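Local coordinates for ORC1-type DNA replication protein 2 (Aeropyrum pernix, PDB 1W5T) that binds DNA and ATP and takes part in regulating DNA replication, and contains an AAA+ ATPase domain and a C-terminal winged-helix domain, at residues R13-N18 with R261-L266; I20-R25 with A228-R233. All coordinates share one frame; numbering follows the deposited sequence.

Interaction 1: R13-N18 with R261-L266. With ANP (phosphoaminophosphonic acid-adenylate ester), chain D.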
loop_
_atom_site.group_PDB
_atom_site.type_symbol
_atom_site.label_atom_id
_atom_site.label_comp_id
_atom_site.label_asym_id
_atom_site.label_seq_id
_atom_site.Cartn_x
_atom_site.Cartn_y
_atom_site.Cartn_z
ATOM N N ARG A 13 -19.473 -9.843 7.080
ATOM C CA ARG A 13 -18.039 -10.097 6.974
ATOM C C ARG A 13 -17.465 -9.564 5.636
ATOM O O ARG A 13 -16.256 -9.353 5.489
ATOM C CB ARG A 13 -17.737 -11.580 7.164
ATOM C CG ARG A 13 -17.971 -12.058 8.611
ATOM C CD ARG A 13 -19.084 -13.090 8.705
ATOM N NE ARG A 13 -18.536 -14.418 8.504
ATOM C CZ ARG A 13 -18.694 -15.263 7.487
ATOM N NH1 ARG A 13 -19.449 -15.034 6.414
ATOM N NH2 ARG A 13 -18.056 -16.413 7.595
ATOM N N VAL A 14 -18.353 -9.348 4.679
ATOM C CA VAL A 14 -18.020 -8.719 3.409
ATOM C C VAL A 14 -17.436 -7.326 3.630
ATOM O O VAL A 14 -16.756 -6.818 2.776
ATOM C CB VAL A 14 -19.287 -8.653 2.497
ATOM C CG1 VAL A 14 -19.099 -7.771 1.264
ATOM C CG2 VAL A 14 -19.724 -10.039 2.120
ATOM N N PHE A 15 -17.681 -6.750 4.803
ATOM C CA PHE A 15 -17.225 -5.404 5.139
ATOM C C PHE A 15 -15.963 -5.388 6.012
ATOM O O PHE A 15 -15.427 -4.337 6.327
ATOM C CB PHE A 15 -18.386 -4.597 5.760
ATOM C CG PHE A 15 -19.433 -4.209 4.752
ATOM C CD1 PHE A 15 -20.461 -5.106 4.424
ATOM C CD2 PHE A 15 -19.362 -2.976 4.069
ATOM C CE1 PHE A 15 -21.421 -4.784 3.474
ATOM C CE2 PHE A 15 -20.318 -2.625 3.102
ATOM C CZ PHE A 15 -21.347 -3.541 2.791
ATOM N N ASP A 16 -15.496 -6.567 6.408
ATOM C CA ASP A 16 -14.275 -6.654 7.211
ATOM C C ASP A 16 -13.043 -6.405 6.315
ATOM O O ASP A 16 -13.056 -6.715 5.120
ATOM C CB ASP A 16 -14.188 -8.007 7.941
ATOM C CG ASP A 16 -15.216 -8.139 9.093
ATOM O OD1 ASP A 16 -16.175 -7.317 9.206
ATOM O OD2 ASP A 16 -15.136 -9.025 9.956
ATOM N N GLU A 17 -11.998 -5.861 6.927
ATOM C CA GLU A 17 -10.772 -5.375 6.278
ATOM C C GLU A 17 -9.973 -6.439 5.515
ATOM O O GLU A 17 -9.308 -6.151 4.520
ATOM C CB GLU A 17 -9.891 -4.665 7.329
ATOM C CG GLU A 17 -10.614 -4.506 8.674
ATOM C CD GLU A 17 -10.059 -3.415 9.582
ATOM O OE1 GLU A 17 -10.862 -2.562 10.046
ATOM O OE2 GLU A 17 -8.826 -3.426 9.857
ATOM N N ASN A 18 -10.026 -7.682 5.954
ATOM C CA ASN A 18 -9.400 -8.678 5.126
ATOM C C ASN A 18 -10.340 -9.602 4.359
ATOM O O ASN A 18 -9.944 -10.714 3.969
ATOM C CB ASN A 18 -8.291 -9.444 5.843
ATOM C CG ASN A 18 -8.635 -9.807 7.221
ATOM O OD1 ASN A 18 -9.594 -10.565 7.468
ATOM N ND2 ASN A 18 -7.857 -9.284 8.165
ATOM N N ARG A 261 -11.690 3.552 2.745
ATOM C CA ARG A 261 -12.517 4.625 3.273
ATOM C C ARG A 261 -13.925 4.562 2.705
ATOM O O ARG A 261 -14.871 4.835 3.412
ATOM C CB ARG A 261 -11.921 5.970 2.947
ATOM C CG ARG A 261 -11.818 6.885 4.116
ATOM C CD ARG A 261 -10.991 8.176 3.862
ATOM N NE ARG A 261 -11.169 9.026 5.016
ATOM C CZ ARG A 261 -11.635 10.279 5.084
ATOM N NH1 ARG A 261 -11.748 10.791 6.298
ATOM N NH2 ARG A 261 -11.943 11.025 4.025
ATOM N N ALA A 262 -14.056 4.233 1.418
ATOM C CA ALA A 262 -15.359 4.170 0.778
ATOM C C ALA A 262 -16.232 3.057 1.375
ATOM O O ALA A 262 -17.398 3.306 1.726
ATOM C CB ALA A 262 -15.231 4.012 -0.711
ATOM N N ILE A 263 -15.628 1.872 1.522
ATOM C CA ILE A 263 -16.288 0.714 2.072
ATOM C C ILE A 263 -16.720 0.909 3.530
ATOM O O ILE A 263 -17.816 0.461 3.915
ATOM C CB ILE A 263 -15.389 -0.540 1.909
ATOM C CG1 ILE A 263 -15.381 -0.966 0.455
ATOM C CG2 ILE A 263 -15.894 -1.705 2.740
ATOM C CD1 ILE A 263 -14.244 -1.886 0.150
ATOM N N VAL A 264 -15.883 1.557 4.320
ATOM C CA VAL A 264 -16.161 1.813 5.732
ATOM C C VAL A 264 -17.346 2.807 5.837
ATOM O O VAL A 264 -18.262 2.619 6.651
ATOM C CB VAL A 264 -14.893 2.347 6.475
ATOM C CG1 VAL A 264 -15.215 2.775 7.859
ATOM C CG2 VAL A 264 -13.826 1.262 6.557
ATOM N N ALA A 265 -17.343 3.838 5.007
ATOM C CA ALA A 265 -18.513 4.711 4.877
ATOM C C ALA A 265 -19.821 3.971 4.623
ATOM O O ALA A 265 -20.833 4.279 5.237
ATOM C CB ALA A 265 -18.292 5.763 3.786
ATOM N N LEU A 266 -19.805 3.035 3.684
ATOM C CA LEU A 266 -21.001 2.302 3.317
ATOM C C LEU A 266 -21.400 1.417 4.516
ATOM O O LEU A 266 -22.577 1.373 4.892
ATOM C CB LEU A 266 -20.781 1.505 2.010
ATOM C CG LEU A 266 -21.861 0.488 1.609
ATOM C CD1 LEU A 266 -23.184 1.190 1.516
ATOM C CD2 LEU A 266 -21.607 -0.190 0.283
HETATM P PG ANP D . -2.725 0.355 2.997
HETATM O O1G ANP D . -3.279 0.763 4.427
HETATM O O2G ANP D . -1.767 -0.902 3.184
HETATM O O3G ANP D . -1.966 1.538 2.258
HETATM P PB ANP D . -3.897 -1.196 0.730
HETATM O O1B ANP D . -3.046 -2.507 0.972
HETATM O O2B ANP D . -3.259 -0.395 -0.444
HETATM N N3B ANP D . -4.086 -0.222 2.122
HETATM P PA ANP D . -6.233 -2.875 0.650
HETATM O O1A ANP D . -5.890 -4.074 -0.353
HETATM O O2A ANP D . -6.000 -3.363 2.139
HETATM O O3A ANP D . -5.424 -1.527 0.276
HETATM O "O5'" ANP D . -7.738 -2.362 0.375
HETATM C "C5'" ANP D . -8.560 -1.454 1.126
HETATM C "C4'" ANP D . -9.979 -2.028 1.080
HETATM O "O4'" ANP D . -10.528 -1.908 -0.239
HETATM C "C3'" ANP D . -10.023 -3.528 1.364
HETATM O "O3'" ANP D . -11.230 -3.810 2.013
HETATM C "C2'" ANP D . -10.047 -4.189 -0.008
HETATM O "O2'" ANP D . -10.602 -5.504 -0.068
HETATM C "C1'" ANP D . -10.866 -3.180 -0.800
HETATM N N9 ANP D . -10.410 -3.129 -2.184
HETATM C C8 ANP D . -9.290 -2.457 -2.636
HETATM N N7 ANP D . -9.125 -2.593 -3.976
HETATM C C5 ANP D . -10.153 -3.320 -4.436
HETATM C C6 ANP D . -10.691 -3.891 -5.713
HETATM N N6 ANP D . -10.079 -3.698 -6.917
HETATM N N1 ANP D . -11.817 -4.656 -5.681
HETATM C C2 ANP D . -12.487 -4.908 -4.567
HETATM N N3 ANP D . -12.100 -4.465 -3.344
HETATM C C4 ANP D . -10.934 -3.658 -3.252
#
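The backbone bond from Asp-16 N to Arg-13 O, 3.0 Å long, closes the short 3-10 turn from which Phe-15 reaches across to Ile-263 and Leu-266 of helix 259-275. This helix belongs to the ATPase lid of the AAA+ module, and the N-terminal stretch of the chain lies against it beside the bound ATP analogue. Phe-15 meets the helix with the edge of its ring. CG stands anti to the carbonyl carbon (chi1 -72°), which swings CD2 and CE2 to the helix although the CB bond itself does not aim there. CD2 approaches Ile-263 O at 3.8 Å, with that oxygen near the ring plane, and the same carbon lies 3.9 Å from Ile-263 CG2. One turn further on, CE2 packs 3.8 Å from Leu-266 CG, and Leu-266 CD2 also sits at the ring edge. The contact is buried and apolar in character; Phe-9 adds an edge-to-face ring contact, and Leu-232 also touches Phe-15. With an alanine here the ring would be gone, and Ile-263 CG2 and Leu-266 CG would probably face a gap in place of their shared partner. Val-14 O, on the residue before it, accepts a hydrogen bond from Arg-227 NH1, while NH2 of the same arginine bonds to the nucleotide, so the turn is linked to the ligand through one guanidinium. Ile-263 divides its branches between protein and ligand: CG2, anti to the backbone N, serves the phenylalanine, whereas CD1 ends 3.7 Å from both O4' and C1' of the ribose.

Interaction 2: I20-R25 with A228-R233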
loop_
_atom_site.group_PDB
_atom_site.type_symbol
_atom_site.label_atom_id
_atom_site.label_comp_id
_atom_site.label_asym_id
_atom_site.label_seq_id
_atom_site.Cartn_x
_atom_site.Cartn_y
_atom_site.Cartn_z
ATOM N N ILE A 20 -11.696 -10.787 1.076
ATOM C CA ILE A 20 -11.306 -10.803 -0.336
ATOM C C ILE A 20 -12.500 -11.235 -1.178
ATOM O O ILE A 20 -13.056 -12.310 -0.959
ATOM C CB ILE A 20 -10.150 -11.820 -0.559
ATOM C CG1 ILE A 20 -9.004 -11.600 0.486
ATOM C CG2 ILE A 20 -9.632 -11.730 -1.992
ATOM C CD1 ILE A 20 -8.221 -10.261 0.288
ATOM N N PRO A 21 -12.933 -10.402 -2.115
ATOM C CA PRO A 21 -14.116 -10.743 -2.895
ATOM C C PRO A 21 -13.844 -11.955 -3.786
ATOM O O PRO A 21 -12.678 -12.172 -4.093
ATOM C CB PRO A 21 -14.447 -9.444 -3.652
ATOM C CG PRO A 21 -13.318 -8.585 -3.487
ATOM C CD PRO A 21 -12.421 -9.066 -2.431
ATOM N N PRO A 22 -14.868 -12.745 -4.149
ATOM C CA PRO A 22 -14.652 -13.955 -4.983
ATOM C C PRO A 22 -14.148 -13.615 -6.405
ATOM O O PRO A 22 -13.619 -14.481 -7.070
ATOM C CB PRO A 22 -16.042 -14.602 -5.077
ATOM C CG PRO A 22 -17.033 -13.503 -4.749
ATOM C CD PRO A 22 -16.291 -12.517 -3.839
ATOM N N GLU A 23 -14.342 -12.369 -6.849
ATOM C CA GLU A 23 -13.858 -11.892 -8.154
ATOM C C GLU A 23 -13.406 -10.465 -8.022
ATOM O O GLU A 23 -13.895 -9.769 -7.148
ATOM C CB GLU A 23 -14.978 -11.960 -9.205
ATOM C CG GLU A 23 -14.970 -13.287 -9.984
ATOM C CD GLU A 23 -15.641 -13.198 -11.353
ATOM O OE1 GLU A 23 -16.438 -12.234 -11.533
ATOM O OE2 GLU A 23 -15.382 -14.079 -12.240
ATOM N N LEU A 24 -12.503 -10.005 -8.874
ATOM C CA LEU A 24 -12.203 -8.563 -8.926
ATOM C C LEU A 24 -12.893 -7.889 -10.102
ATOM O O LEU A 24 -12.890 -8.413 -11.203
ATOM C CB LEU A 24 -10.710 -8.274 -9.008
ATOM C CG LEU A 24 -9.810 -8.480 -7.778
ATOM C CD1 LEU A 24 -8.389 -7.985 -8.071
ATOM C CD2 LEU A 24 -10.340 -7.857 -6.533
ATOM N N ARG A 25 -13.447 -6.705 -9.887
ATOM C CA ARG A 25 -14.108 -5.980 -10.979
ATOM C C ARG A 25 -13.373 -4.700 -11.399
ATOM O O ARG A 25 -13.727 -4.028 -12.379
ATOM C CB ARG A 25 -15.558 -5.650 -10.590
ATOM C CG ARG A 25 -16.438 -6.868 -10.399
ATOM C CD ARG A 25 -17.887 -6.577 -10.596
ATOM N NE ARG A 25 -18.729 -7.662 -10.076
ATOM C CZ ARG A 25 -19.909 -7.484 -9.488
ATOM N NH1 ARG A 25 -20.401 -6.257 -9.330
ATOM N NH2 ARG A 25 -20.595 -8.544 -9.070
ATOM N N ALA A 228 -22.112 -4.048 -1.866
ATOM C CA ALA A 228 -23.559 -4.079 -1.631
ATOM C C ALA A 228 -24.180 -5.446 -2.037
ATOM O O ALA A 228 -24.759 -6.158 -1.195
ATOM C CB ALA A 228 -24.242 -2.954 -2.331
ATOM N N GLU A 229 -23.965 -5.841 -3.292
ATOM C CA GLU A 229 -24.453 -7.118 -3.837
ATOM C C GLU A 229 -24.162 -8.349 -3.019
ATOM O O GLU A 229 -25.056 -9.163 -2.822
ATOM C CB GLU A 229 -23.955 -7.339 -5.263
ATOM C CG GLU A 229 -24.595 -6.456 -6.318
ATOM C CD GLU A 229 -23.960 -6.658 -7.668
ATOM O OE1 GLU A 229 -24.296 -5.934 -8.617
ATOM O OE2 GLU A 229 -23.115 -7.549 -7.811
ATOM N N LEU A 230 -22.922 -8.493 -2.542
ATOM C CA LEU A 230 -22.513 -9.616 -1.706
ATOM C C LEU A 230 -22.895 -9.439 -0.243
ATOM O O LEU A 230 -23.009 -10.415 0.500
ATOM C CB LEU A 230 -20.993 -9.755 -1.780
ATOM C CG LEU A 230 -20.374 -9.870 -3.185
ATOM C CD1 LEU A 230 -18.830 -9.715 -3.140
ATOM C CD2 LEU A 230 -20.790 -11.173 -3.918
ATOM N N GLY A 231 -23.023 -8.200 0.208
ATOM C CA GLY A 231 -22.992 -7.959 1.635
ATOM C C GLY A 231 -24.273 -7.381 2.183
ATOM O O GLY A 231 -24.600 -7.586 3.340
ATOM N N LEU A 232 -24.995 -6.652 1.338
ATOM C CA LEU A 232 -26.233 -6.011 1.747
ATOM C C LEU A 232 -27.435 -6.773 1.181
ATOM O O LEU A 232 -27.344 -7.422 0.136
ATOM C CB LEU A 232 -26.238 -4.543 1.274
ATOM C CG LEU A 232 -25.122 -3.626 1.772
ATOM C CD1 LEU A 232 -25.456 -2.157 1.518
ATOM C CD2 LEU A 232 -24.785 -3.873 3.267
ATOM N N ARG A 233 -28.566 -6.681 1.868
ATOM C CA ARG A 233 -29.813 -7.242 1.362
ATOM C C ARG A 233 -30.252 -6.396 0.201
ATOM O O ARG A 233 -30.055 -5.200 0.226
ATOM C CB ARG A 233 -30.851 -7.227 2.458
ATOM C CG ARG A 233 -30.815 -8.443 3.343
ATOM C CD ARG A 233 -32.183 -8.740 4.007
ATOM N NE ARG A 233 -32.592 -7.631 4.845
ATOM C CZ ARG A 233 -33.664 -6.841 4.723
ATOM N NH1 ARG A 233 -34.607 -7.005 3.784
ATOM N NH2 ARG A 233 -33.779 -5.863 5.610
#
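Charge pairing comes first: Arg-25, in the loop before helix 28-43, makes a salt bridge to Glu-229 near the end of helix 217-231. The main bond runs from NH2 of Arg-25 to OE2 of Glu-229, 3.0 Å long and fairly straight at 161°. It uses the syn side of the oxygen, a little out of the carboxylate plane, and the oxygen lies in the guanidinium plane. Arg-25 NH1 gives the same Glu-229 OE2 a second, weak bond of 3.4 Å. One carboxylate oxygen therefore takes both terminal nitrogens, and with the two planes turned 54° apart this is no flat two-oxygen pairing. Both side chains are extended to span the distance: Arg-25 is drawn out from CG to NE, and Glu-229 beyond CG.

Apolar packing forms the other half. Leu-230 points its CD1 methyl at the Pro-22 ring, 3.8 Å from Pro-22 CD. CB of Pro-21 touches the same methyl more loosely, at 4.4 Å. In Leu-230, CG lies anti to the carbonyl carbon, and chi2 of 168° then turns CD1 outward to the prolines; the side chain also touches Tyr-19.

Backbone hydrogen bonding continues to the close of the helix, where Gly-231 N bonds to Ala-228 O at 3.0 Å, and Leu-232 then leaves helical geometry. The loop lies between two helices: Pro-21 rests on Gln-226 and Arg-227 of lid helix 217-231 and also touches the nucleotide, while Leu-24, another pocket residue, packs on Leu-68 and Phe-71 of helix 65-82, which starts at the P-loop lysine.

From the N terminus the chain first passes through 13-18, then through 20-25, both before helix 28-43. It then builds the parallel sheet and helices of the AAA+ core before entering the lid, where helix 217-231 returns to 20-25 and closes interaction 2. Helix 259-275 comes later and closes interaction 1 on 13-18, so interaction 2 is nested inside the larger loop and the two do not cross. Their centres are 11 Å apart, and they join directly where Phe-15 CZ packs 3.5 Å from Leu-232 CD2. Together they tie the N-terminal stretch to two lid helices beside the nucleotide.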